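Local atomic coordinates of hydrolase, haloacid dehalogenase-like family (Chlorobaculum tepidum, PDB entry 2HCF), a protein that binds magnesium and probably acts as a hydrolase of the haloacid dehalogenase superfamily, on a substrate that is not known. Residues S106-S109 with D110-L113; G124-K127 with L128-G132; A166-S169 with P170-V174. One frame throughout, in Å; residues are numbered along the deposited sequence.

Overall arrangement
The three contacts are local ones, lying in series along one chain built round a parallel sheet. Contacts 1 and 3 turn the chain into strands 111-116 and 173-177, which lie on either side of strand 5-9. Their centres are about 14 Å apart and they touch where Leu112 CB packs 3.8 Å from Tyr168 OH. Contact 2 belongs to helix 121-129, next in the chain after strand 111-116; its centre is about 20 Å from that of contact 1 and about 27 Å from that of contact 3. It comes nearest the metal site: the Lys127 side chain meets that of the magnesium ligand Asp12 at about 3 Å and is about 9 Å from that of Asp10, whereas Leu113 of contact 1 is about 12 Å from Asp10, side chain to side chain. Contact 3 lies away from the site.

Contact 1: residues S106-S109 with D110-L113; sequences SSRS and DVLL
Arg108 and Asp110 join in a salt bridge beside a tight turn, and Val111 closes in against the carbon part of the arginine. The straightest contact of the ion pair runs from Arg108 NH2 to Asp110 OD2, 2.9 Å long with an N-H...O angle of 161°. NH2 comes to the syn side of OD2 but out of the carboxylate plane, while OD2 lies close to the guanidinium plane. The two flat groups are turned 62° from each other, not laid out as a coplanar pair, and Arg108 NE adds only weak bonds to the carboxylate, the shorter being 3.0 Å to Asp110 OD1. A bend in the arginine chain at chi3 (66°) swings the guanidinium round to the carboxylate. Nearer the backbone, Arg108 CB packs 3.7 Å from Val111 CG2. The backbone here is a type I beta turn from Arg108 to Val111, closed by Val111 N to Arg108 O at 3.3 Å, and it feeds the chain from helix 98-106 into strand 111-116 of the central parallel sheet. Packing is sparser toward the helix end. A water links the two segments there, hydrogen-bonded to Arg108 O at 2.9 Å and Val111 O at 2.6 Å. Farther along, exposed Ser106 meets buried Leu113 through a single pair, CB to CD1 at 4.0 Å, while its hydroxyl turns back to hydrogen-bond Leu102 O.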
loop_
_atom_site.group_PDB
_atom_site.type_symbol
_atom_site.label_atom_id
_atom_site.label_comp_id
_atom_site.label_asym_id
_atom_site.label_seq_id
_atom_site.Cartn_x
_atom_site.Cartn_y
_atom_site.Cartn_z
ATOM N N SER A 106 -5.352 -2.820 16.978
ATOM C CA SER A 106 -6.712 -3.205 16.668
ATOM C C SER A 106 -7.538 -3.452 17.931
ATOM O O SER A 106 -8.753 -3.373 17.891
ATOM C CB SER A 106 -6.719 -4.442 15.778
ATOM O OG SER A 106 -6.134 -5.529 16.458
ATOM N N SER A 107 -6.862 -3.744 19.036
ATOM C CA SER A 107 -7.503 -3.921 20.327
ATOM C C SER A 107 -7.954 -2.596 20.982
ATOM O O SER A 107 -8.727 -2.612 21.950
ATOM C CB SER A 107 -6.536 -4.627 21.261
ATOM O OG SER A 107 -5.510 -3.739 21.649
ATOM N N ARG A 108 -7.468 -1.467 20.470
ATOM C CA ARG A 108 -7.871 -0.151 20.965
ATOM C C ARG A 108 -9.110 0.394 20.280
ATOM O O ARG A 108 -9.134 0.510 19.064
ATOM C CB ARG A 108 -6.746 0.831 20.751
ATOM C CG ARG A 108 -5.532 0.517 21.585
ATOM C CD ARG A 108 -4.515 1.593 21.411
ATOM N NE ARG A 108 -4.939 2.896 21.950
ATOM C CZ ARG A 108 -4.620 3.369 23.157
ATOM N NH1 ARG A 108 -3.904 2.655 24.015
ATOM N NH2 ARG A 108 -5.017 4.579 23.515
ATOM N N SER A 109 -10.120 0.763 21.075
ATOM C CA SER A 109 -11.372 1.344 20.567
ATOM C C SER A 109 -11.158 2.715 19.923
ATOM O O SER A 109 -11.852 3.061 18.982
ATOM C CB SER A 109 -12.388 1.489 21.694
ATOM O OG SER A 109 -11.855 2.326 22.723
ATOM N N ASP A 110 -10.184 3.474 20.411
ATOM C CA ASP A 110 -9.891 4.809 19.867
ATOM C C ASP A 110 -9.107 4.798 18.539
ATOM O O ASP A 110 -8.787 5.866 18.010
ATOM C CB ASP A 110 -9.107 5.630 20.891
ATOM C CG ASP A 110 -7.825 4.951 21.320
ATOM O OD1 ASP A 110 -7.846 3.735 21.581
ATOM O OD2 ASP A 110 -6.793 5.635 21.417
ATOM N N VAL A 111 -8.796 3.614 18.013
ATOM C CA VAL A 111 -8.026 3.488 16.779
ATOM C C VAL A 111 -8.892 2.904 15.666
ATOM O O VAL A 111 -9.569 1.898 15.862
ATOM C CB VAL A 111 -6.798 2.575 16.972
ATOM C CG1 VAL A 111 -6.033 2.346 15.626
ATOM C CG2 VAL A 111 -5.868 3.152 17.993
ATOM N N LEU A 112 -8.865 3.539 14.494
ATOM C CA LEU A 112 -9.429 2.912 13.293
ATOM C C LEU A 112 -8.296 2.533 12.346
ATOM O O LEU A 112 -7.527 3.385 11.931
ATOM C CB LEU A 112 -10.392 3.843 12.574
ATOM C CG LEU A 112 -10.899 3.308 11.234
ATOM C CD1 LEU A 112 -11.676 2.008 11.392
ATOM C CD2 LEU A 112 -11.726 4.359 10.559
ATOM N N LEU A 113 -8.189 1.264 11.988
ATOM C CA LEU A 113 -7.124 0.852 11.049
ATOM C C LEU A 113 -7.662 0.802 9.626
ATOM O O LEU A 113 -8.780 0.337 9.405
ATOM C CB LEU A 113 -6.559 -0.512 11.392
ATOM C CG LEU A 113 -5.554 -0.642 12.538
ATOM C CD1 LEU A 113 -5.426 -2.118 12.830
ATOM C CD2 LEU A 113 -4.223 -0.072 12.167
HETATM O O HOH W 1 -9.071 -0.600 16.346
#

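Contact 2: residues G124-K127 with L128-G132; sequences GRHK and LKLPG
His126 and Leu130, one helical turn apart, make the main side-chain contact. Leu130 CG sits over one face of the imidazole, 4.1 Å above its plane and displaced toward the rim, and its CD1 reaches to 4.0 Å from His126 NE2. The ring comes to this place because its CG stands anti to the backbone N (chi1 -170°), which leads it along the helix toward the leucine. With an alanine here instead of Leu130, the histidine ring would probably lose the apolar cover on that face and be set freer to turn, and Ile92 would lose a neighbour. Behind the pair runs the helical backbone ladder: Leu130 N bonds to His126 O at 3.2 Å and Lys129 N to Arg125 O at 2.8 Å, while Leu128 N bonds to Gly124 O, against which Leu128 CG also rests at 3.4 Å. The ladder breaks at Pro131, which has no N-H to offer, and the buried Lys127 O is left without a polar partner. A Schellman motif then ends helix 121-129, with Gly132 at positive phi (75°): Ile133 N reaches back to Leu128 O, and Gly132 N makes a weak 3.0 Å bond to Lys129 O. This helix follows strand 111-116 in a beta-alpha-beta unit. Farther out, Lys127, extended beyond CG, runs toward the metal site: its NZ forms a salt bridge with the magnesium ligand Asp12 and hydrogen bonds with Asn22 and Asn119, consistent with a part in positioning that aspartate, though the side chain stays about 9 Å from the ion. Arg125 pairs with Glu121 and Asp134.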
loop_
_atom_site.group_PDB
_atom_site.type_symbol
_atom_site.label_atom_id
_atom_site.label_comp_id
_atom_site.label_asym_id
_atom_site.label_seq_id
_atom_site.Cartn_x
_atom_site.Cartn_y
_atom_site.Cartn_z
ATOM N N GLY A 124 -4.012 -6.920 -3.251
ATOM C CA GLY A 124 -3.419 -6.415 -1.995
ATOM C C GLY A 124 -3.973 -7.203 -0.816
ATOM O O GLY A 124 -3.207 -7.649 0.063
ATOM N N ARG A 125 -5.292 -7.426 -0.788
ATOM C CA ARG A 125 -5.890 -8.173 0.335
ATOM C C ARG A 125 -5.568 -9.658 0.279
ATOM O O ARG A 125 -5.501 -10.327 1.333
ATOM C CB ARG A 125 -7.413 -7.950 0.464
ATOM C CG ARG A 125 -7.846 -6.531 0.862
ATOM C CD ARG A 125 -9.351 -6.500 1.231
ATOM N NE ARG A 125 -9.756 -5.200 1.783
ATOM C CZ ARG A 125 -9.645 -4.878 3.073
ATOM N NH1 ARG A 125 -9.180 -5.752 3.948
ATOM N NH2 ARG A 125 -10.049 -3.698 3.505
ATOM N N HIS A 126 -5.345 -10.204 -0.915
ATOM C CA HIS A 126 -4.891 -11.601 -1.008
ATOM C C HIS A 126 -3.478 -11.742 -0.402
ATOM O O HIS A 126 -3.185 -12.681 0.324
ATOM C CB HIS A 126 -4.871 -12.109 -2.445
ATOM C CG HIS A 126 -4.637 -13.586 -2.539
ATOM N ND1 HIS A 126 -5.516 -14.511 -2.010
ATOM C CD2 HIS A 126 -3.611 -14.290 -3.057
ATOM C CE1 HIS A 126 -5.041 -15.721 -2.229
ATOM N NE2 HIS A 126 -3.887 -15.618 -2.861
ATOM N N LYS A 127 -2.610 -10.780 -0.675
ATOM C CA LYS A 127 -1.313 -10.793 -0.009
ATOM C C LYS A 127 -1.442 -10.813 1.555
ATOM O O LYS A 127 -0.639 -11.433 2.250
ATOM C CB LYS A 127 -0.522 -9.536 -0.427
ATOM C CG LYS A 127 -0.011 -9.520 -1.857
ATOM C CD LYS A 127 0.692 -8.167 -2.214
ATOM C CE LYS A 127 1.129 -8.118 -3.651
ATOM N NZ LYS A 127 1.856 -6.791 -3.938
ATOM N N LEU A 128 -2.388 -10.045 2.098
ATOM C CA LEU A 128 -2.568 -9.902 3.545
ATOM C C LEU A 128 -3.225 -11.165 4.112
ATOM O O LEU A 128 -2.923 -11.600 5.228
ATOM C CB LEU A 128 -3.452 -8.678 3.861
ATOM C CG LEU A 128 -2.960 -7.269 3.474
ATOM C CD1 LEU A 128 -4.129 -6.366 3.722
ATOM C CD2 LEU A 128 -1.795 -6.860 4.277
ATOM N N LYS A 129 -4.089 -11.780 3.318
ATOM C CA LYS A 129 -4.802 -13.013 3.734
ATOM C C LYS A 129 -3.913 -14.255 3.886
ATOM O O LYS A 129 -4.173 -15.180 4.742
ATOM C CB LYS A 129 -5.883 -13.347 2.696
ATOM C CG LYS A 129 -7.222 -12.626 2.867
ATOM C CD LYS A 129 -8.305 -13.217 1.954
ATOM C CE LYS A 129 -9.503 -12.239 1.750
ATOM N NZ LYS A 129 -10.750 -12.651 2.492
ATOM N N LEU A 130 -2.918 -14.365 3.016
ATOM C CA LEU A 130 -1.998 -15.519 3.074
ATOM C C LEU A 130 -1.372 -15.656 4.460
ATOM O O LEU A 130 -1.563 -16.658 5.099
ATOM C CB LEU A 130 -0.977 -15.485 1.932
ATOM C CG LEU A 130 -1.604 -15.780 0.576
ATOM C CD1 LEU A 130 -0.676 -15.497 -0.556
ATOM C CD2 LEU A 130 -2.066 -17.237 0.509
ATOM N N PRO A 131 -0.689 -14.619 4.968
ATOM C CA PRO A 131 -0.228 -14.677 6.361
ATOM C C PRO A 131 -1.278 -14.358 7.456
ATOM O O PRO A 131 -0.949 -14.337 8.641
ATOM C CB PRO A 131 0.908 -13.646 6.375
ATOM C CG PRO A 131 0.472 -12.658 5.415
ATOM C CD PRO A 131 -0.240 -13.386 4.320
ATOM N N GLY A 132 -2.531 -14.137 7.084
ATOM C CA GLY A 132 -3.598 -13.995 8.071
ATOM C C GLY A 132 -3.633 -12.686 8.832
ATOM O O GLY A 132 -3.890 -12.690 10.052
#

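Contact 3: residues A166-S169 with P170-V174; sequences ANYS and PSQIV
A short 3-10 turn, residues 170-172, brings the chain into strand 173-177 of the parallel sheet, and this contact shows how such a turn can be fastened to the loop before it. Ser169 and Gln172 grip each other twice. The glutamine amide oxygen accepts the Ser169 backbone N-H, with 2.9 Å between Ser169 N and Gln172 OE1 and a nearly straight N-H...O angle of 170°; in return, Gln172 N donates to Ser169 O at 2.8 Å. With CG beside its backbone N (chi1 -71°) and the chain extended beyond it, the Gln172 side chain reaches back along the loop, which brings OE1 to the serine N-H. Ile173 N continues the turn by bonding to Pro170 O at 3.1 Å. On the solvent side, a water links the two segments, 2.9 Å from Ser169 OG and accepting from Ser171 N at 3.0 Å. The inward side is mostly apolar: Tyr168 CB meets Ile173 CG1 at 3.7 Å. Within the loop itself, Ala166 CB lies over one face of the tyrosine ring, 3.4 Å above its plane and offset toward the rim. Tyr168 and Ile173 both pack on Leu157 of helix 152-164, and the tyrosine hydroxyl makes a weak hydrogen bond to Thr164 at that helix's end. Beyond the turn, backbone bonds join Gln172 and Val174 to strand 5-9, and Ile173 to Arg192 at the start of strand 192-196.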
loop_
_atom_site.group_PDB
_atom_site.type_symbol
_atom_site.label_atom_id
_atom_site.label_comp_id
_atom_site.label_asym_id
_atom_site.label_seq_id
_atom_site.Cartn_x
_atom_site.Cartn_y
_atom_site.Cartn_z
ATOM N N ALA A 166 -16.302 10.308 12.794
ATOM C CA ALA A 166 -15.184 11.067 13.341
ATOM C C ALA A 166 -14.673 12.049 12.306
ATOM O O ALA A 166 -14.421 11.677 11.175
ATOM C CB ALA A 166 -14.051 10.102 13.763
ATOM N N ASN A 167 -14.476 13.295 12.701
ATOM C CA ASN A 167 -13.870 14.283 11.819
ATOM C C ASN A 167 -12.402 14.389 12.195
ATOM O O ASN A 167 -12.022 15.279 12.957
ATOM C CB ASN A 167 -14.584 15.636 11.974
ATOM C CG ASN A 167 -14.101 16.684 10.967
ATOM O OD1 ASN A 167 -14.338 16.568 9.756
ATOM N ND2 ASN A 167 -13.425 17.720 11.476
ATOM N N TYR A 168 -11.583 13.464 11.695
ATOM C CA TYR A 168 -10.167 13.393 12.095
ATOM C C TYR A 168 -9.463 14.660 11.703
ATOM O O TYR A 168 -9.564 15.078 10.555
ATOM C CB TYR A 168 -9.464 12.201 11.434
ATOM C CG TYR A 168 -10.059 10.887 11.857
ATOM C CD1 TYR A 168 -9.693 10.292 13.048
ATOM C CD2 TYR A 168 -11.014 10.262 11.075
ATOM C CE1 TYR A 168 -10.270 9.094 13.458
ATOM C CE2 TYR A 168 -11.592 9.072 11.467
ATOM C CZ TYR A 168 -11.219 8.490 12.648
ATOM O OH TYR A 168 -11.802 7.293 13.012
ATOM N N SER A 169 -8.766 15.279 12.652
ATOM C CA SER A 169 -7.913 16.428 12.349
ATOM C C SER A 169 -6.549 15.916 11.889
ATOM O O SER A 169 -6.217 14.748 12.127
ATOM C CB SER A 169 -7.765 17.322 13.580
ATOM O OG SER A 169 -6.774 16.817 14.457
ATOM N N PRO A 170 -5.741 16.777 11.257
ATOM C CA PRO A 170 -4.444 16.347 10.733
ATOM C C PRO A 170 -3.571 15.580 11.741
ATOM O O PRO A 170 -3.005 14.542 11.389
ATOM C CB PRO A 170 -3.785 17.671 10.322
ATOM C CG PRO A 170 -4.931 18.551 9.982
ATOM C CD PRO A 170 -5.964 18.218 11.007
ATOM N N SER A 171 -3.508 16.042 12.993
ATOM C CA SER A 171 -2.666 15.394 13.996
ATOM C C SER A 171 -3.219 14.065 14.427
ATOM O O SER A 171 -2.511 13.317 15.092
ATOM C CB SER A 171 -2.527 16.250 15.244
ATOM O OG SER A 171 -3.798 16.544 15.811
ATOM N N GLN A 172 -4.481 13.807 14.092
ATOM C CA GLN A 172 -5.126 12.502 14.366
ATOM C C GLN A 172 -5.019 11.476 13.223
ATOM O O GLN A 172 -5.539 10.380 13.325
ATOM C CB GLN A 172 -6.606 12.722 14.703
ATOM C CG GLN A 172 -6.844 13.372 16.035
ATOM C CD GLN A 172 -8.300 13.782 16.238
ATOM O OE1 GLN A 172 -9.034 14.038 15.289
ATOM N NE2 GLN A 172 -8.709 13.863 17.488
ATOM N N ILE A 173 -4.357 11.843 12.134
ATOM C CA ILE A 173 -4.222 10.961 10.986
ATOM C C ILE A 173 -2.757 10.550 10.827
ATOM O O ILE A 173 -1.871 11.394 10.775
ATOM C CB ILE A 173 -4.686 11.628 9.675
ATOM C CG1 ILE A 173 -6.117 12.184 9.827
ATOM C CG2 ILE A 173 -4.585 10.605 8.498
ATOM C CD1 ILE A 173 -6.486 13.223 8.753
ATOM N N VAL A 174 -2.532 9.246 10.754
ATOM C CA VAL A 174 -1.183 8.685 10.666
ATOM C C VAL A 174 -1.094 7.804 9.419
ATOM O O VAL A 174 -1.892 6.870 9.230
ATOM C CB VAL A 174 -0.831 7.870 11.939
ATOM C CG1 VAL A 174 0.557 7.268 11.839
ATOM C CG2 VAL A 174 -0.935 8.748 13.167
HETATM O O HOH W 2 -4.517 18.664 14.163
#